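Local coordinates for putative aspartyl-tRNA synthetase (Leishmania major, PDB 6OD8), which probably charges tRNA(Asp) with L-aspartate at the expense of ATP, as a class II aminoacyl-tRNA synthetase, at residues R213-S225 with T346-F358. Numbering follows the deposited sequence.
Sequences RTLASGAIFRLQS and TKELKNVCQQYPF
Val352 pushes its CG2 methyl into a hollow lined by Ala216, Ala219, Ile220 and Leu223, a knob-into-hole fit whose shortest side-chain approach is 3.6 Å, from Val352 CG2 to Ala219 CB. With chi1 at 174°, CG1 lies anti to the backbone N, and CG2 lies beside the N, where it meets 215-225. Ala216 and Ala219 are small enough to let the backbones close in: Ala216 CA comes to 4.2 Å from Val352 CA, and the axes of the short helical segments 215-225 and 346-353 pass 7.6 Å apart, with 136° between their N-to-C directions. Ala216 CA makes a CA-H...O contact with Asn351 O at 3.4 Å. That same carbonyl accepts a 2.7 Å bond, in its own plane, from Gln354 NE2, for which the Gln354 chain bends at chi2. Leu223 extends the apolar side, laying CG and CD2 against Glu348 CB and CD1 near Leu349 CD2; Leu538 of helix 530-538 packs on Leu223 as well.

The solvent side is confined to exposed Arg222, which reaches over the rim to buried Glu348 in a side-on salt bridge, NE (2.9 Å) and NH2 both giving to the one oxygen OE2, with guanidinium and carboxylate 18° from coplanar; NE is met by the anti lone pair of OE2, whereas NH2 comes nearly along its C-O axis. The opposite end is buried but joined through water: one links Thr214 OG1 to Gln355 OE1, a second joins Ala216 N, Gln354 NE2 and Gln355 OE1, while Gln355 NE2 bonds to Ala188 O. Thr214 N-caps helix 215-237, OG1 accepting weakly from Ser217 N; farther along, Ser225 OG bonds to Glu242 N of the second subunit.

Alanine-lined, knob-into-hole packing here joins two helices of the class II catalytic domain.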
ATOM      1  N   ARG A 213      -7.706 -21.700   4.851  1.00 18.60           N
ATOM      2  CA  ARG A 213      -6.768 -22.737   5.257  1.00 18.36           C
ATOM      3  C   ARG A 213      -6.455 -23.725   4.136  1.00 26.24           C
ATOM      4  O   ARG A 213      -5.505 -24.499   4.275  1.00 21.89           O
ATOM      5  CB  ARG A 213      -7.323 -23.495   6.477  1.00 19.36           C
ATOM      6  CG  ARG A 213      -7.661 -22.575   7.649  1.00 20.58           C
ATOM      7  CD  ARG A 213      -8.385 -23.329   8.786  1.00 20.08           C
ATOM      8  NE  ARG A 213      -8.990 -22.349   9.692  1.00 20.65           N
ATOM      9  CZ  ARG A 213      -9.609 -22.641  10.827  1.00 25.46           C
ATOM     10  NH1 ARG A 213      -9.724 -23.905  11.236  1.00 18.15           N
ATOM     11  NH2 ARG A 213     -10.103 -21.655  11.554  1.00 19.31           N
ATOM     12  N   THR A 214      -7.235 -23.741   3.053  1.00 18.71           N
ATOM     13  CA  THR A 214      -6.968 -24.648   1.949  1.00 21.55           C
ATOM     14  C   THR A 214      -5.718 -24.208   1.193  1.00 20.45           C
ATOM     15  O   THR A 214      -5.309 -23.048   1.244  1.00 21.63           O
ATOM     16  CB  THR A 214      -8.161 -24.726   0.976  1.00 18.83           C
ATOM     17  OG1 THR A 214      -8.335 -23.461   0.343  1.00 22.59           O
ATOM     18  CG2 THR A 214      -9.456 -25.107   1.711  1.00 20.59           C
ATOM     19  N   LEU A 215      -5.090 -25.172   0.508  1.00 19.20           N
ATOM     20  CA  LEU A 215      -3.859 -24.873  -0.224  1.00 18.11           C
ATOM     21  C   LEU A 215      -4.081 -23.777  -1.244  1.00 20.57           C
ATOM     22  O   LEU A 215      -3.324 -22.801  -1.297  1.00 18.66           O
ATOM     23  CB  LEU A 215      -3.329 -26.134  -0.929  1.00 19.40           C
ATOM     24  CG  LEU A 215      -2.769 -27.252  -0.059  1.00 29.34           C
ATOM     25  CD1 LEU A 215      -2.437 -28.469  -0.942  1.00 29.22           C
ATOM     26  CD2 LEU A 215      -1.544 -26.762   0.637  1.00 32.82           C
ATOM     27  N   ALA A 216      -5.106 -23.933  -2.087  1.00 20.63           N
ATOM     28  CA  ALA A 216      -5.289 -22.998  -3.195  1.00 19.18           C
ATOM     29  C   ALA A 216      -5.657 -21.610  -2.696  1.00 17.81           C
ATOM     30  O   ALA A 216      -5.109 -20.606  -3.164  1.00 18.05           O
ATOM     31  CB  ALA A 216      -6.358 -23.523  -4.169  1.00 17.20           C
ATOM     32  N   SER A 217      -6.595 -21.526  -1.751  1.00 18.76           N
ATOM     33  CA  SER A 217      -7.014 -20.211  -1.266  1.00 18.37           C
ATOM     34  C   SER A 217      -5.852 -19.489  -0.578  1.00 17.23           C
ATOM     35  O   SER A 217      -5.580 -18.316  -0.853  1.00 20.33           O
ATOM     36  CB  SER A 217      -8.236 -20.388  -0.351  1.00 22.08           C
ATOM     37  OG  SER A 217      -8.792 -19.153   0.042  1.00 28.47           O
ATOM     38  N   GLY A 218      -5.123 -20.189   0.293  1.00 16.58           N
ATOM     39  CA  GLY A 218      -3.936 -19.594   0.878  1.00 15.75           C
ATOM     40  C   GLY A 218      -2.930 -19.130  -0.159  1.00 18.98           C
ATOM     41  O   GLY A 218      -2.353 -18.047  -0.029  1.00 20.18           O
ATOM     42  N   ALA A 219      -2.723 -19.929  -1.216  1.00 17.91           N
ATOM     43  CA  ALA A 219      -1.753 -19.555  -2.249  1.00 15.72           C
ATOM     44  C   ALA A 219      -2.222 -18.344  -3.028  1.00 17.74           C
ATOM     45  O   ALA A 219      -1.411 -17.484  -3.396  1.00 15.34           O
ATOM     46  CB  ALA A 219      -1.494 -20.729  -3.209  1.00 17.41           C
ATOM     47  N   ILE A 220      -3.518 -18.272  -3.323  1.00 15.70           N
ATOM     48  CA  ILE A 220      -4.035 -17.101  -4.043  1.00 16.13           C
ATOM     49  C   ILE A 220      -3.688 -15.814  -3.309  1.00 15.53           C
ATOM     50  O   ILE A 220      -3.260 -14.824  -3.920  1.00 17.22           O
ATOM     51  CB  ILE A 220      -5.552 -17.232  -4.255  1.00 15.75           C
ATOM     52  CG1 ILE A 220      -5.851 -18.337  -5.263  1.00 18.83           C
ATOM     53  CG2 ILE A 220      -6.144 -15.920  -4.696  1.00 15.12           C
ATOM     54  CD1 ILE A 220      -7.346 -18.703  -5.337  1.00 15.82           C
ATOM     55  N   PHE A 221      -3.838 -15.803  -1.985  1.00 15.26           N
ATOM     56  CA  PHE A 221      -3.637 -14.534  -1.300  1.00 18.95           C
ATOM     57  C   PHE A 221      -2.172 -14.251  -1.004  1.00 17.73           C
ATOM     58  O   PHE A 221      -1.803 -13.081  -0.895  1.00 15.93           O
ATOM     59  CB  PHE A 221      -4.511 -14.490  -0.049  1.00 17.20           C
ATOM     60  CG  PHE A 221      -5.964 -14.366  -0.397  1.00 17.27           C
ATOM     61  CD1 PHE A 221      -6.809 -15.449  -0.302  1.00 17.45           C
ATOM     62  CD2 PHE A 221      -6.454 -13.169  -0.910  1.00 17.61           C
ATOM     63  CE1 PHE A 221      -8.140 -15.336  -0.669  1.00 15.70           C
ATOM     64  CE2 PHE A 221      -7.774 -13.050  -1.298  1.00 17.07           C
ATOM     65  CZ  PHE A 221      -8.623 -14.141  -1.168  1.00 16.35           C
ATOM     66  N   ARG A 222      -1.326 -15.276  -0.927  1.00 17.53           N
ATOM     67  CA  ARG A 222       0.111 -15.021  -0.958  1.00 15.88           C
ATOM     68  C   ARG A 222       0.519 -14.384  -2.287  1.00 13.48           C
ATOM     69  O   ARG A 222       1.337 -13.456  -2.316  1.00 16.04           O
ATOM     70  CB  ARG A 222       0.881 -16.320  -0.725  1.00 13.56           C
ATOM     71  CG  ARG A 222       0.715 -16.884   0.709  1.00 20.68           C
ATOM     72  CD  ARG A 222       1.393 -18.243   0.842  1.00 28.00           C
ATOM     73  NE  ARG A 222       2.820 -18.098   0.607  1.00 38.77           N
ATOM     74  CZ  ARG A 222       3.718 -17.888   1.570  1.00 48.12           C
ATOM     75  NH1 ARG A 222       3.333 -17.823   2.840  1.00 42.29           N
ATOM     76  NH2 ARG A 222       5.003 -17.751   1.260  1.00 47.31           N
ATOM     77  N   LEU A 223      -0.025 -14.886  -3.401  1.00 12.45           N
ATOM     78  CA  LEU A 223       0.287 -14.275  -4.697  1.00 12.35           C
ATOM     79  C   LEU A 223      -0.276 -12.864  -4.804  1.00 11.93           C
ATOM     80  O   LEU A 223       0.375 -11.978  -5.358  1.00 13.21           O
ATOM     81  CB  LEU A 223      -0.236 -15.152  -5.844  1.00 12.82           C
ATOM     82  CG  LEU A 223       0.477 -16.505  -5.943  1.00 17.75           C
ATOM     83  CD1 LEU A 223      -0.299 -17.430  -6.880  1.00 19.21           C
ATOM     84  CD2 LEU A 223       1.910 -16.315  -6.425  1.00 19.15           C
ATOM     85  N   GLN A 224      -1.458 -12.617  -4.236  1.00 12.46           N
ATOM     86  CA  GLN A 224      -1.977 -11.255  -4.224  1.00 13.55           C
ATOM     87  C   GLN A 224      -1.011 -10.303  -3.520  1.00 18.01           C
ATOM     88  O   GLN A 224      -0.753  -9.188  -4.000  1.00 13.89           O
ATOM     89  CB  GLN A 224      -3.352 -11.218  -3.550  1.00 14.53           C
ATOM     90  CG  GLN A 224      -4.137  -9.911  -3.833  1.00 13.32           C
ATOM     91  CD  GLN A 224      -5.053  -9.526  -2.675  1.00 17.58           C
ATOM     92  OE1 GLN A 224      -4.599  -8.993  -1.664  1.00 23.10           O
ATOM     93  NE2 GLN A 224      -6.330  -9.822  -2.810  1.00 15.07           N
ATOM     94  N   SER A 225      -0.466 -10.732  -2.383  1.00 16.02           N
ATOM     95  CA  SER A 225       0.541  -9.932  -1.701  1.00 14.50           C
ATOM     96  C   SER A 225       1.752  -9.685  -2.594  1.00 10.73           C
ATOM     97  O   SER A 225       2.312  -8.573  -2.606  1.00 11.57           O
ATOM     98  CB  SER A 225       0.970 -10.634  -0.404  1.00 14.76           C
ATOM     99  OG  SER A 225       1.967  -9.872   0.256  1.00 17.82           O
ATOM    100  N   THR A 346       6.823 -20.829  -7.619  1.00 17.04           N
ATOM    101  CA  THR A 346       6.310 -22.087  -8.151  1.00 22.43           C
ATOM    102  C   THR A 346       5.477 -22.839  -7.118  1.00 22.75           C
ATOM    103  O   THR A 346       4.467 -23.463  -7.464  1.00 24.92           O
ATOM    104  CB  THR A 346       7.469 -22.945  -8.658  1.00 32.34           C
ATOM    105  OG1 THR A 346       8.439 -23.083  -7.628  1.00 32.63           O
ATOM    106  CG2 THR A 346       8.144 -22.293  -9.869  1.00 27.03           C
ATOM    107  N   LYS A 347       5.887 -22.812  -5.848  1.00 25.33           N
ATOM    108  CA  LYS A 347       5.090 -23.454  -4.805  1.00 23.32           C
ATOM    109  C   LYS A 347       3.644 -22.962  -4.824  1.00 22.70           C
ATOM    110  O   LYS A 347       2.697 -23.758  -4.833  1.00 24.33           O
ATOM    111  CB  LYS A 347       5.694 -23.182  -3.427  1.00 24.09           C
ATOM    112  CG  LYS A 347       5.030 -24.013  -2.322  1.00 31.99           C
ATOM    113  CD  LYS A 347       5.734 -23.819  -0.972  1.00 40.39           C
ATOM    114  CE  LYS A 347       5.096 -24.654   0.119  1.00 51.34           C
ATOM    115  NZ  LYS A 347       5.886 -24.623   1.390  1.00 52.09           N
ATOM    116  N   GLU A 348       3.465 -21.645  -4.807  1.00 21.24           N
ATOM    117  CA  GLU A 348       2.124 -21.080  -4.770  1.00 18.91           C
ATOM    118  C   GLU A 348       1.367 -21.361  -6.062  1.00 18.61           C
ATOM    119  O   GLU A 348       0.170 -21.687  -6.037  1.00 18.39           O
ATOM    120  CB  GLU A 348       2.207 -19.572  -4.511  1.00 20.03           C
ATOM    121  CG  GLU A 348       2.546 -19.192  -3.068  1.00 24.12           C
ATOM    122  CD  GLU A 348       4.042 -19.164  -2.800  1.00 32.42           C
ATOM    123  OE1 GLU A 348       4.834 -19.534  -3.692  1.00 28.16           O
ATOM    124  OE2 GLU A 348       4.422 -18.769  -1.687  1.00 36.44           O
ATOM    125  N   LEU A 349       2.047 -21.242  -7.206  1.00 19.32           N
ATOM    126  CA  LEU A 349       1.370 -21.495  -8.473  1.00 21.16           C
ATOM    127  C   LEU A 349       0.880 -22.934  -8.551  1.00 19.37           C
ATOM    128  O   LEU A 349      -0.225 -23.200  -9.045  1.00 18.66           O
ATOM    129  CB  LEU A 349       2.308 -21.182  -9.644  1.00 24.07           C
ATOM    130  CG  LEU A 349       2.791 -19.739  -9.764  1.00 16.05           C
ATOM    131  CD1 LEU A 349       4.005 -19.628 -10.702  1.00 23.59           C
ATOM    132  CD2 LEU A 349       1.650 -18.812 -10.228  1.00 18.37           C
ATOM    133  N   LYS A 350       1.695 -23.885  -8.090  1.00 18.64           N
ATOM    134  CA  LYS A 350       1.261 -25.276  -8.136  1.00 19.03           C
ATOM    135  C   LYS A 350       0.119 -25.533  -7.163  1.00 23.07           C
ATOM    136  O   LYS A 350      -0.762 -26.360  -7.444  1.00 21.92           O
ATOM    137  CB  LYS A 350       2.437 -26.222  -7.842  1.00 24.61           C
ATOM    138  N   ASN A 351       0.112 -24.833  -6.023  1.00 21.13           N
ATOM    139  CA  ASN A 351      -0.942 -25.029  -5.033  1.00 18.44           C
ATOM    140  C   ASN A 351      -2.274 -24.438  -5.491  1.00 27.04           C
ATOM    141  O   ASN A 351      -3.332 -24.964  -5.125  1.00 29.14           O
ATOM    142  CB  ASN A 351      -0.513 -24.451  -3.684  1.00 22.21           C
ATOM    143  CG  ASN A 351       0.377 -25.412  -2.898  1.00 29.19           C
ATOM    144  OD1 ASN A 351       0.384 -26.609  -3.166  1.00 29.98           O
ATOM    145  ND2 ASN A 351       1.116 -24.893  -1.925  1.00 30.83           N
ATOM    146  N   VAL A 352      -2.253 -23.375  -6.301  1.00 22.44           N
ATOM    147  CA  VAL A 352      -3.484 -22.941  -6.967  1.00 18.75           C
ATOM    148  C   VAL A 352      -3.889 -23.953  -8.032  1.00 22.99           C
ATOM    149  O   VAL A 352      -5.045 -24.385  -8.112  1.00 23.37           O
ATOM    150  CB  VAL A 352      -3.306 -21.544  -7.589  1.00 21.19           C
ATOM    151  CG1 VAL A 352      -4.553 -21.154  -8.408  1.00 18.67           C
ATOM    152  CG2 VAL A 352      -3.000 -20.480  -6.510  1.00 16.74           C
ATOM    153  N   CYS A 353      -2.931 -24.341  -8.867  1.00 19.14           N
ATOM    154  CA  CYS A 353      -3.229 -25.128 -10.059  1.00 22.54           C
ATOM    155  C   CYS A 353      -3.790 -26.506  -9.720  1.00 28.90           C
ATOM    156  O   CYS A 353      -4.557 -27.072 -10.510  1.00 27.55           O
ATOM    157  CB  CYS A 353      -1.961 -25.264 -10.905  1.00 26.35           C
ATOM    158  SG  CYS A 353      -2.194 -25.985 -12.561  1.00 31.19           S
ATOM    159  N   GLN A 354      -3.429 -27.070  -8.565  1.00 26.53           N
ATOM    160  CA  GLN A 354      -3.909 -28.420  -8.278  1.00 30.83           C
ATOM    161  C   GLN A 354      -5.413 -28.438  -8.053  1.00 31.57           C
ATOM    162  O   GLN A 354      -6.074 -29.440  -8.350  1.00 28.95           O
ATOM    163  CB  GLN A 354      -3.173 -29.021  -7.077  1.00 27.91           C
ATOM    164  CG  GLN A 354      -3.080 -28.124  -5.852  1.00 35.93           C
ATOM    165  CD  GLN A 354      -4.285 -28.244  -4.927  1.00 41.62           C
ATOM    166  OE1 GLN A 354      -4.938 -29.293  -4.871  1.00 46.25           O
ATOM    167  NE2 GLN A 354      -4.589 -27.165  -4.200  1.00 25.29           N
ATOM    168  N   GLN A 355      -5.976 -27.349  -7.546  1.00 25.49           N
ATOM    169  CA  GLN A 355      -7.425 -27.262  -7.432  1.00 24.54           C
ATOM    170  C   GLN A 355      -8.070 -26.562  -8.620  1.00 25.66           C
ATOM    171  O   GLN A 355      -9.173 -26.933  -9.023  1.00 24.79           O
ATOM    172  CB  GLN A 355      -7.820 -26.531  -6.139  1.00 24.94           C
ATOM    173  CG  GLN A 355      -9.323 -26.582  -5.898  1.00 25.78           C
ATOM    174  CD  GLN A 355      -9.743 -26.060  -4.531  1.00 29.45           C
ATOM    175  OE1 GLN A 355      -8.905 -25.790  -3.657  1.00 22.39           O
ATOM    176  NE2 GLN A 355     -11.058 -25.931  -4.335  1.00 23.05           N
ATOM    177  N   TYR A 356      -7.404 -25.561  -9.186  1.00 20.43           N
ATOM    178  CA  TYR A 356      -7.972 -24.687 -10.211  1.00 24.09           C
ATOM    179  C   TYR A 356      -7.001 -24.685 -11.382  1.00 23.81           C
ATOM    180  O   TYR A 356      -6.228 -23.731 -11.555  1.00 22.75           O
ATOM    181  CB  TYR A 356      -8.180 -23.270  -9.667  1.00 22.62           C
ATOM    182  CG  TYR A 356      -9.179 -23.171  -8.535  1.00 28.06           C
ATOM    183  CD1 TYR A 356     -10.507 -23.541  -8.719  1.00 30.20           C
ATOM    184  CD2 TYR A 356      -8.798 -22.682  -7.285  1.00 28.09           C
ATOM    185  CE1 TYR A 356     -11.431 -23.441  -7.690  1.00 27.40           C
ATOM    186  CE2 TYR A 356      -9.711 -22.578  -6.249  1.00 26.53           C
ATOM    187  CZ  TYR A 356     -11.023 -22.961  -6.454  1.00 28.87           C
ATOM    188  OH  TYR A 356     -11.933 -22.840  -5.425  1.00 25.63           O
ATOM    189  N   PRO A 357      -6.989 -25.752 -12.181  1.00 25.87           N
ATOM    190  CA  PRO A 357      -5.958 -25.894 -13.213  1.00 25.03           C
ATOM    191  C   PRO A 357      -5.978 -24.735 -14.192  1.00 26.46           C
ATOM    192  O   PRO A 357      -7.041 -24.259 -14.605  1.00 26.68           O
ATOM    193  CB  PRO A 357      -6.325 -27.211 -13.904  1.00 28.41           C
ATOM    194  CG  PRO A 357      -7.098 -27.970 -12.885  1.00 29.59           C
ATOM    195  CD  PRO A 357      -7.852 -26.940 -12.094  1.00 23.92           C
ATOM    196  N   PHE A 358      -4.784 -24.272 -14.542  1.00 25.53           N
ATOM    197  CA  PHE A 358      -4.657 -23.193 -15.511  1.00 24.00           C
ATOM    198  C   PHE A 358      -3.385 -23.395 -16.314  1.00 28.98           C
ATOM    199  O   PHE A 358      -2.424 -24.006 -15.835  1.00 27.46           O
ATOM    200  CB  PHE A 358      -4.628 -21.819 -14.840  1.00 20.84           C
ATOM    201  CG  PHE A 358      -3.479 -21.621 -13.870  1.00 23.74           C
ATOM    202  CD1 PHE A 358      -3.590 -22.036 -12.546  1.00 22.47           C
ATOM    203  CD2 PHE A 358      -2.313 -20.976 -14.271  1.00 18.99           C
ATOM    204  CE1 PHE A 358      -2.551 -21.822 -11.624  1.00 21.14           C
ATOM    205  CE2 PHE A 358      -1.274 -20.759 -13.374  1.00 25.40           C
ATOM    206  CZ  PHE A 358      -1.392 -21.197 -12.040  1.00 24.73           C
TER
HETATM  207  O   HOH W   1      -9.677 -23.640  -1.905  1.00 31.65           O
HETATM  208  O   HOH W   2      -6.773 -26.387  -2.238  1.00 19.96           O